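Long-range contacts in tRNA-splicing endonuclease (PDB 2CV8), which probably cuts introns out of precursor tRNAs at both splice sites, leaving 2',3'-cyclic phosphate and 5'-hydroxyl ends: residues I2-K7 with E63-G68; E52-V57 with L71-L76; F114-I119 with Y128-L133. All coordinates share one frame; numbering follows the deposited sequence.

Contact 1 of 3, residues I2-K7 with E63-G68; sequences IGELVK and EIVSNG
I2, G3 and E4 run alongside E63, I64 and V65 as a parallel strand pair, which joins strands 2-6 and 63-66 in the mixed sheet of the N-terminal domain. The backbone bonding comes as three links. G3 N donates to E63 O at 2.9 Å. V65 N returns a bond to G3 O at 2.8 Å. One step on, L5 N reaches V65 O, also at 2.8 Å. G3 thus uses both its N-H and its carbonyl on the neighbouring strand, while the CA-H groups of I2, I64 and E4 lean on the same oxygens.

Among the apolar contacts, I2 CD1 meets V65 CG2 at 3.4 Å on the face these two share. From the other face I64 CG2 comes to 4.3 Å from L5 CB, and I64 also packs on helices 50-58 and 73-83.

The polar contact is looser. E4 bends at chi2 (-85°) and brings OE2 to 3.5 Å from N67 N, longer than a hydrogen bond, and N67 is poorly ordered. With an alanine here the carboxylate is gone, and the turn at N67 would probably lose the one acidic group that approaches its backbone N from strand 2-6. E63 turns elsewhere, to a salt bridge with R70.

Where the pairing ends, L5 has CG anti to its N (chi1 169°), which carries the branch over to S66, with L5 CD2 4.0 Å from S66 OG.

Contact 2 of 3, residues E52-V57 with L71-L76; sequences EGVYLV and LDFERL
F73 brings its ring against V54, and with L76 and V57 this makes the apolar interface between helices 50-58 and 73-83 of the N-terminal domain. The side chain of F73 leaves the backbone with CB 4.2 Å from V57 CG1. Its chi1 of -176° sets CG opposite the backbone N and swings the ring across to the other helix, crossing V54 at about a right angle. Further out, F73 CD1 lies 3.6 Å from V54 O, which sits at the ring edge and in its plane. F73 CE1 makes the nearest approach, 3.3 Å from V54 CG1, and at the tip F73 CZ is still 4.1 Å from that methyl.

L76 takes the other methyl of each valine. V54 CG2 lies 3.9 Å from L76 CB, the two side chains sliding past each other in opposite directions, while V57 CG2 meets L76 CD1 at 3.6 Å.

The start of helix 73-83 is held by D72 at the N-cap, whose OD2 accepts from R75 N at 3.2 Å, the donor standing 42° out of the carboxylate plane.

In the fold, Y91 of helix 87-99 packs on both V54 and F73, and I64 of strand 63-66 packs on V57 and L76, so the helix pair lies between that sheet and the helix entering the catalytic domain.

Contact 3 of 3, residues F114-I119 with Y128-L133; sequences FAVYTI and YLVIAL
F114 and V116 pair with V130 and Y128 in an antiparallel beta hairpin of the catalytic C-terminal domain, the two strands lying side by side in its mixed sheet. The close-packed part centres on buried residues. F114 N donates to V130 O at 2.9 Å and V130 N returns the bond to F114 O at 3.0 Å. V116 N to Y128 O and Y128 N to V116 O form the second reciprocal pair. Between them A115 and L129 lie opposite in the register, as a non-hydrogen-bonded pair, with both side chains on the other face of the sheet. There the side chain of L129 comes to about 4 Å from that of K156, predicted to be catalytic, consistent with the hairpin edging the active site. On the face of F114 and V116, V116 CG2 touches V130 CG2 at 3.5 Å, and helix 87-99 covers this face with V93 on F114 and L97 on V116.

Past V116 and Y128 the strands part. Y117, also a predicted catalytic residue, turns its CB away from strand 128-134, and its side chain packs on R105 and P127. The backbone of Y128 is paired, but its ring, partly exposed and poorly ordered, lies at this open end, with CD1 3.8 Å from V116 O.

From the N terminus, strand 2-6 is followed by more than fifty residues, including helix 15-25 and helix 50-58, before contact 1 closes the loop with strand 63-66. Contact 2 opens within that loop, on helix 50-58, and closes beyond it at the start of helix 73-83, so the two cross along the chain. They also meet in space through I64, a residue of contact 1 whose O probably accepts from L71 N of contact 2. Together they tie the N-terminal sheet to its helices. Contact 3 follows in series, closing a short hairpin loop in the catalytic domain, its centre about 27 Å from that of contact 1.

Contact 1 of 3, residues I2-K7 with E63-G68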
loop_
_atom_site.group_PDB
_atom_site.type_symbol
_atom_site.label_atom_id
_atom_site.label_comp_id
_atom_site.label_asym_id
_atom_site.label_seq_id
_atom_site.Cartn_x
_atom_site.Cartn_y
_atom_site.Cartn_z
ATOM N N ILE B 2 -38.937 -4.240 3.552
ATOM C CA ILE B 2 -38.710 -5.016 4.759
ATOM C C ILE B 2 -37.818 -6.205 4.420
ATOM O O ILE B 2 -38.008 -6.866 3.402
ATOM C CB ILE B 2 -40.047 -5.505 5.377
ATOM C CG1 ILE B 2 -40.160 -5.003 6.818
ATOM C CG2 ILE B 2 -40.131 -7.036 5.352
ATOM C CD1 ILE B 2 -39.099 -5.553 7.746
ATOM N N GLY B 3 -36.839 -6.462 5.276
ATOM C CA GLY B 3 -35.922 -7.562 5.054
ATOM C C GLY B 3 -35.736 -8.392 6.303
ATOM O O GLY B 3 -35.824 -7.889 7.424
ATOM N N GLU B 4 -35.481 -9.677 6.104
ATOM C CA GLU B 4 -35.286 -10.607 7.207
ATOM C C GLU B 4 -33.812 -10.857 7.472
ATOM O O GLU B 4 -33.023 -11.040 6.549
ATOM C CB GLU B 4 -35.968 -11.954 6.899
ATOM C CG GLU B 4 -37.372 -12.126 7.470
ATOM C CD GLU B 4 -37.371 -12.629 8.905
ATOM O OE1 GLU B 4 -38.466 -12.737 9.497
ATOM O OE2 GLU B 4 -36.280 -12.920 9.442
ATOM N N LEU B 5 -33.444 -10.849 8.743
ATOM C CA LEU B 5 -32.076 -11.140 9.111
ATOM C C LEU B 5 -32.024 -12.647 9.247
ATOM O O LEU B 5 -32.842 -13.245 9.944
ATOM C CB LEU B 5 -31.709 -10.504 10.448
ATOM C CG LEU B 5 -30.375 -10.978 11.036
ATOM C CD1 LEU B 5 -29.244 -10.703 10.051
ATOM C CD2 LEU B 5 -30.121 -10.276 12.370
ATOM N N VAL B 6 -31.071 -13.259 8.566
ATOM C CA VAL B 6 -30.903 -14.696 8.621
ATOM C C VAL B 6 -29.401 -14.955 8.711
ATOM O O VAL B 6 -28.706 -15.045 7.697
ATOM C CB VAL B 6 -31.549 -15.378 7.370
ATOM C CG1 VAL B 6 -31.209 -14.603 6.113
ATOM C CG2 VAL B 6 -31.086 -16.819 7.249
ATOM N N LYS B 7 -28.912 -15.043 9.946
ATOM C CA LYS B 7 -27.497 -15.279 10.225
ATOM C C LYS B 7 -26.688 -13.993 10.089
ATOM O O LYS B 7 -26.848 -13.052 10.871
ATOM C CB LYS B 7 -26.934 -16.330 9.269
ATOM C CG LYS B 7 -27.633 -17.663 9.327
ATOM C CD LYS B 7 -27.330 -18.463 8.084
ATOM C CE LYS B 7 -27.680 -19.916 8.273
ATOM N NZ LYS B 7 -26.877 -20.543 9.358
ATOM N N GLU B 63 -36.246 -1.459 6.407
ATOM C CA GLU B 63 -36.561 -1.909 7.758
ATOM C C GLU B 63 -36.117 -3.357 7.840
ATOM O O GLU B 63 -36.243 -4.101 6.872
ATOM C CB GLU B 63 -38.063 -1.818 8.014
ATOM C CG GLU B 63 -38.515 -0.475 8.536
ATOM C CD GLU B 63 -38.214 -0.302 10.011
ATOM O OE1 GLU B 63 -37.067 -0.567 10.424
ATOM O OE2 GLU B 63 -39.125 0.102 10.759
ATOM N N ILE B 64 -35.589 -3.762 8.985
ATOM C CA ILE B 64 -35.139 -5.133 9.121
ATOM C C ILE B 64 -35.751 -5.850 10.308
ATOM O O ILE B 64 -35.939 -5.270 11.377
ATOM C CB ILE B 64 -33.603 -5.190 9.164
ATOM C CG1 ILE B 64 -33.073 -5.032 7.733
ATOM C CG2 ILE B 64 -33.126 -6.501 9.773
ATOM C CD1 ILE B 64 -31.659 -4.553 7.659
ATOM N N VAL B 65 -36.073 -7.121 10.095
ATOM C CA VAL B 65 -36.697 -7.944 11.117
ATOM C C VAL B 65 -35.999 -9.277 11.259
ATOM O O VAL B 65 -35.517 -9.841 10.277
ATOM C CB VAL B 65 -38.175 -8.211 10.771
ATOM C CG1 VAL B 65 -38.750 -9.275 11.688
ATOM C CG2 VAL B 65 -38.964 -6.928 10.897
ATOM N N SER B 66 -35.945 -9.771 12.491
ATOM C CA SER B 66 -35.331 -11.061 12.776
ATOM C C SER B 66 -36.338 -11.883 13.559
ATOM O O SER B 66 -36.367 -11.830 14.790
ATOM C CB SER B 66 -34.061 -10.890 13.604
ATOM O OG SER B 66 -33.409 -12.136 13.769
ATOM N N ASN B 67 -37.165 -12.633 12.835
ATOM C CA ASN B 67 -38.197 -13.460 13.449
ATOM C C ASN B 67 -38.960 -12.667 14.499
ATOM O O ASN B 67 -38.794 -12.877 15.700
ATOM C CB ASN B 67 -37.584 -14.715 14.081
ATOM C CG ASN B 67 -37.492 -15.877 13.106
ATOM O OD1 ASN B 67 -36.936 -16.930 13.430
ATOM N ND2 ASN B 67 -38.044 -15.697 11.909
ATOM N N GLY B 68 -39.792 -11.743 14.035
ATOM C CA GLY B 68 -40.576 -10.940 14.949
ATOM C C GLY B 68 -39.867 -9.697 15.440
ATOM O O GLY B 68 -40.410 -8.597 15.340
#

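Contact 2 of 3, residues E52-V57 with L71-L76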
loop_
_atom_site.group_PDB
_atom_site.type_symbol
_atom_site.label_atom_id
_atom_site.label_comp_id
_atom_site.label_asym_id
_atom_site.label_seq_id
_atom_site.Cartn_x
_atom_site.Cartn_y
_atom_site.Cartn_z
ATOM N N GLU B 52 -24.426 -3.833 3.687
ATOM C CA GLU B 52 -25.416 -3.160 2.857
ATOM C C GLU B 52 -26.702 -2.882 3.650
ATOM O O GLU B 52 -27.252 -1.774 3.615
ATOM C CB GLU B 52 -25.767 -4.021 1.647
ATOM C CG GLU B 52 -24.636 -4.211 0.681
ATOM C CD GLU B 52 -25.075 -4.928 -0.569
ATOM O OE1 GLU B 52 -25.498 -6.097 -0.465
ATOM O OE2 GLU B 52 -25.003 -4.321 -1.656
ATOM N N GLY B 53 -27.184 -3.902 4.355
ATOM C CA GLY B 53 -28.396 -3.745 5.136
ATOM C C GLY B 53 -28.309 -2.650 6.187
ATOM O O GLY B 53 -29.234 -1.848 6.344
ATOM N N VAL B 54 -27.200 -2.622 6.918
ATOM C CA VAL B 54 -27.007 -1.625 7.953
ATOM C C VAL B 54 -27.002 -0.237 7.312
ATOM O O VAL B 54 -27.554 0.712 7.869
ATOM C CB VAL B 54 -25.676 -1.883 8.741
ATOM C CG1 VAL B 54 -25.398 -0.743 9.722
ATOM C CG2 VAL B 54 -25.782 -3.194 9.514
ATOM N N TYR B 55 -26.394 -0.121 6.133
ATOM C CA TYR B 55 -26.353 1.164 5.440
ATOM C C TYR B 55 -27.765 1.612 5.073
ATOM O O TYR B 55 -28.183 2.723 5.427
ATOM C CB TYR B 55 -25.511 1.077 4.163
ATOM C CG TYR B 55 -25.405 2.403 3.438
ATOM C CD1 TYR B 55 -24.848 3.514 4.069
ATOM C CD2 TYR B 55 -25.901 2.561 2.144
ATOM C CE1 TYR B 55 -24.788 4.750 3.436
ATOM C CE2 TYR B 55 -25.849 3.799 1.500
ATOM C CZ TYR B 55 -25.289 4.888 2.160
ATOM O OH TYR B 55 -25.233 6.117 1.559
ATOM N N LEU B 56 -28.494 0.743 4.365
ATOM C CA LEU B 56 -29.858 1.042 3.945
ATOM C C LEU B 56 -30.779 1.388 5.115
ATOM O O LEU B 56 -31.627 2.284 5.010
ATOM C CB LEU B 56 -30.435 -0.131 3.156
ATOM C CG LEU B 56 -29.746 -0.371 1.809
ATOM C CD1 LEU B 56 -30.398 -1.558 1.103
ATOM C CD2 LEU B 56 -29.836 0.889 0.949
ATOM N N VAL B 57 -30.626 0.677 6.224
ATOM C CA VAL B 57 -31.441 0.968 7.390
ATOM C C VAL B 57 -31.149 2.403 7.826
ATOM O O VAL B 57 -32.062 3.209 8.002
ATOM C CB VAL B 57 -31.119 0.018 8.553
ATOM C CG1 VAL B 57 -31.627 0.613 9.858
ATOM C CG2 VAL B 57 -31.749 -1.352 8.298
ATOM N N LEU B 71 -35.074 -5.071 14.347
ATOM C CA LEU B 71 -33.712 -4.625 14.618
ATOM C C LEU B 71 -33.429 -3.264 14.014
ATOM O O LEU B 71 -33.555 -3.082 12.806
ATOM C CB LEU B 71 -32.704 -5.629 14.060
ATOM C CG LEU B 71 -32.588 -7.000 14.729
ATOM C CD1 LEU B 71 -32.291 -6.809 16.207
ATOM C CD2 LEU B 71 -33.862 -7.783 14.543
ATOM N N ASP B 72 -33.053 -2.302 14.851
ATOM C CA ASP B 72 -32.740 -0.968 14.351
ATOM C C ASP B 72 -31.253 -0.879 14.056
ATOM O O ASP B 72 -30.532 -1.869 14.185
ATOM C CB ASP B 72 -33.142 0.114 15.361
ATOM C CG ASP B 72 -32.443 -0.035 16.693
ATOM O OD1 ASP B 72 -32.558 0.897 17.513
ATOM O OD2 ASP B 72 -31.787 -1.075 16.929
ATOM N N PHE B 73 -30.798 0.305 13.663
ATOM C CA PHE B 73 -29.388 0.522 13.334
ATOM C C PHE B 73 -28.392 0.097 14.420
ATOM O O PHE B 73 -27.434 -0.614 14.137
ATOM C CB PHE B 73 -29.153 1.992 12.995
ATOM C CG PHE B 73 -27.756 2.292 12.546
ATOM C CD1 PHE B 73 -27.367 2.043 11.240
ATOM C CD2 PHE B 73 -26.823 2.816 13.436
ATOM C CE1 PHE B 73 -26.067 2.313 10.826
ATOM C CE2 PHE B 73 -25.524 3.088 13.034
ATOM C CZ PHE B 73 -25.142 2.837 11.727
ATOM N N GLU B 74 -28.613 0.547 15.654
ATOM C CA GLU B 74 -27.729 0.221 16.767
ATOM C C GLU B 74 -27.580 -1.284 16.925
ATOM O O GLU B 74 -26.475 -1.788 17.105
ATOM C CB GLU B 74 -28.267 0.815 18.073
ATOM C CG GLU B 74 -28.295 2.344 18.141
ATOM C CD GLU B 74 -29.254 2.978 17.143
ATOM O OE1 GLU B 74 -28.950 2.977 15.934
ATOM O OE2 GLU B 74 -30.318 3.477 17.565
ATOM N N ARG B 75 -28.695 -2.002 16.862
ATOM C CA ARG B 75 -28.663 -3.455 17.014
ATOM C C ARG B 75 -28.035 -4.157 15.819
ATOM O O ARG B 75 -27.227 -5.073 15.985
ATOM C CB ARG B 75 -30.079 -3.994 17.263
ATOM C CG ARG B 75 -30.460 -4.069 18.741
ATOM C CD ARG B 75 -29.865 -5.312 19.396
ATOM N NE ARG B 75 -30.502 -6.527 18.893
ATOM C CZ ARG B 75 -30.048 -7.758 19.103
ATOM N NH1 ARG B 75 -28.943 -7.954 19.811
ATOM N NH2 ARG B 75 -30.697 -8.797 18.599
ATOM N N LEU B 76 -28.407 -3.732 14.618
ATOM C CA LEU B 76 -27.860 -4.332 13.415
ATOM C C LEU B 76 -26.366 -4.106 13.356
ATOM O O LEU B 76 -25.609 -5.029 13.073
ATOM C CB LEU B 76 -28.523 -3.750 12.173
ATOM C CG LEU B 76 -29.697 -4.574 11.663
ATOM C CD1 LEU B 76 -30.411 -3.833 10.547
ATOM C CD2 LEU B 76 -29.172 -5.918 11.177
#

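Contact 3 of 3, residues F114-I119 with Y128-L133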
loop_
_atom_site.group_PDB
_atom_site.type_symbol
_atom_site.label_atom_id
_atom_site.label_comp_id
_atom_site.label_asym_id
_atom_site.label_seq_id
_atom_site.Cartn_x
_atom_site.Cartn_y
_atom_site.Cartn_z
ATOM N N PHE B 114 -13.822 -4.149 -1.758
ATOM C CA PHE B 114 -14.849 -3.553 -2.594
ATOM C C PHE B 114 -14.453 -3.295 -4.035
ATOM O O PHE B 114 -13.270 -3.189 -4.366
ATOM C CB PHE B 114 -15.302 -2.227 -1.980
ATOM C CG PHE B 114 -15.694 -2.327 -0.540
ATOM C CD1 PHE B 114 -14.984 -1.622 0.435
ATOM C CD2 PHE B 114 -16.781 -3.118 -0.151
ATOM C CE1 PHE B 114 -15.352 -1.698 1.789
ATOM C CE2 PHE B 114 -17.161 -3.203 1.193
ATOM C CZ PHE B 114 -16.445 -2.494 2.164
ATOM N N ALA B 115 -15.474 -3.203 -4.885
ATOM C CA ALA B 115 -15.317 -2.885 -6.299
ATOM C C ALA B 115 -16.143 -1.606 -6.441
ATOM O O ALA B 115 -17.361 -1.652 -6.577
ATOM C CB ALA B 115 -15.883 -3.976 -7.157
ATOM N N VAL B 116 -15.472 -0.464 -6.378
ATOM C CA VAL B 116 -16.141 0.821 -6.458
ATOM C C VAL B 116 -16.312 1.315 -7.892
ATOM O O VAL B 116 -15.372 1.276 -8.689
ATOM C CB VAL B 116 -15.370 1.866 -5.640
ATOM C CG1 VAL B 116 -16.170 3.128 -5.519
ATOM C CG2 VAL B 116 -15.059 1.308 -4.263
ATOM N N TYR B 117 -17.520 1.783 -8.203
ATOM C CA TYR B 117 -17.868 2.291 -9.538
ATOM C C TYR B 117 -18.395 3.730 -9.561
ATOM O O TYR B 117 -19.128 4.154 -8.666
ATOM C CB TYR B 117 -18.983 1.451 -10.168
ATOM C CG TYR B 117 -18.652 0.012 -10.449
ATOM C CD1 TYR B 117 -18.532 -0.917 -9.415
ATOM C CD2 TYR B 117 -18.458 -0.425 -11.755
ATOM C CE1 TYR B 117 -18.225 -2.248 -9.680
ATOM C CE2 TYR B 117 -18.148 -1.749 -12.028
ATOM C CZ TYR B 117 -18.031 -2.653 -10.985
ATOM O OH TYR B 117 -17.680 -3.949 -11.249
ATOM N N THR B 118 -18.078 4.462 -10.628
ATOM C CA THR B 118 -18.609 5.817 -10.813
ATOM C C THR B 118 -19.639 5.650 -11.930
ATOM O O THR B 118 -19.288 5.260 -13.038
ATOM C CB THR B 118 -17.543 6.832 -11.297
ATOM O OG1 THR B 118 -16.726 7.244 -10.195
ATOM C CG2 THR B 118 -18.219 8.062 -11.910
ATOM N N ILE B 119 -20.905 5.912 -11.641
ATOM C CA ILE B 119 -21.946 5.769 -12.657
ATOM C C ILE B 119 -22.872 6.978 -12.705
ATOM O O ILE B 119 -22.854 7.827 -11.813
ATOM C CB ILE B 119 -22.819 4.488 -12.432
ATOM C CG1 ILE B 119 -23.207 4.366 -10.959
ATOM C CG2 ILE B 119 -22.063 3.233 -12.866
ATOM C CD1 ILE B 119 -24.097 5.479 -10.428
ATOM N N TYR B 128 -12.905 0.525 -9.379
ATOM C CA TYR B 128 -11.736 0.791 -8.553
ATOM C C TYR B 128 -11.812 -0.246 -7.447
ATOM O O TYR B 128 -12.871 -0.477 -6.882
ATOM C CB TYR B 128 -11.776 2.203 -7.957
ATOM C CG TYR B 128 -11.641 3.275 -9.002
ATOM C CD1 TYR B 128 -12.765 3.903 -9.538
ATOM C CD2 TYR B 128 -10.392 3.599 -9.525
ATOM C CE1 TYR B 128 -12.646 4.827 -10.581
ATOM C CE2 TYR B 128 -10.261 4.517 -10.567
ATOM C CZ TYR B 128 -11.391 5.126 -11.092
ATOM O OH TYR B 128 -11.267 6.020 -12.134
ATOM N N LEU B 129 -10.696 -0.889 -7.153
ATOM C CA LEU B 129 -10.662 -1.899 -6.108
ATOM C C LEU B 129 -10.157 -1.283 -4.818
ATOM O O LEU B 129 -9.104 -0.646 -4.790
ATOM C CB LEU B 129 -9.758 -3.051 -6.529
ATOM C CG LEU B 129 -10.421 -4.231 -7.238
ATOM C CD1 LEU B 129 -11.624 -3.784 -8.048
ATOM C CD2 LEU B 129 -9.386 -4.899 -8.115
ATOM N N VAL B 130 -10.910 -1.471 -3.745
ATOM C CA VAL B 130 -10.525 -0.906 -2.465
ATOM C C VAL B 130 -10.394 -1.972 -1.396
ATOM O O VAL B 130 -11.173 -2.926 -1.339
ATOM C CB VAL B 130 -11.564 0.160 -1.958
ATOM C CG1 VAL B 130 -11.068 0.810 -0.676
ATOM C CG2 VAL B 130 -11.808 1.230 -3.015
ATOM N N ILE B 131 -9.396 -1.797 -0.543
ATOM C CA ILE B 131 -9.166 -2.701 0.568
ATOM C C ILE B 131 -9.179 -1.848 1.818
ATOM O O ILE B 131 -8.330 -0.972 1.981
ATOM C CB ILE B 131 -7.815 -3.410 0.434
ATOM C CG1 ILE B 131 -7.947 -4.568 -0.568
ATOM C CG2 ILE B 131 -7.337 -3.869 1.799
ATOM C CD1 ILE B 131 -6.654 -5.217 -0.933
ATOM N N ALA B 132 -10.162 -2.092 2.683
ATOM C CA ALA B 132 -10.294 -1.334 3.921
ATOM C C ALA B 132 -9.263 -1.771 4.958
ATOM O O ALA B 132 -8.970 -2.961 5.105
ATOM C CB ALA B 132 -11.698 -1.492 4.478
ATOM N N LEU B 133 -8.720 -0.797 5.681
ATOM C CA LEU B 133 -7.718 -1.078 6.687
ATOM C C LEU B 133 -7.863 -0.223 7.933
ATOM O O LEU B 133 -8.375 0.897 7.891
ATOM C CB LEU B 133 -6.325 -0.879 6.091
ATOM C CG LEU B 133 -5.390 -2.077 6.196
ATOM C CD1 LEU B 133 -6.084 -3.354 5.701
ATOM C CD2 LEU B 133 -4.144 -1.786 5.400
#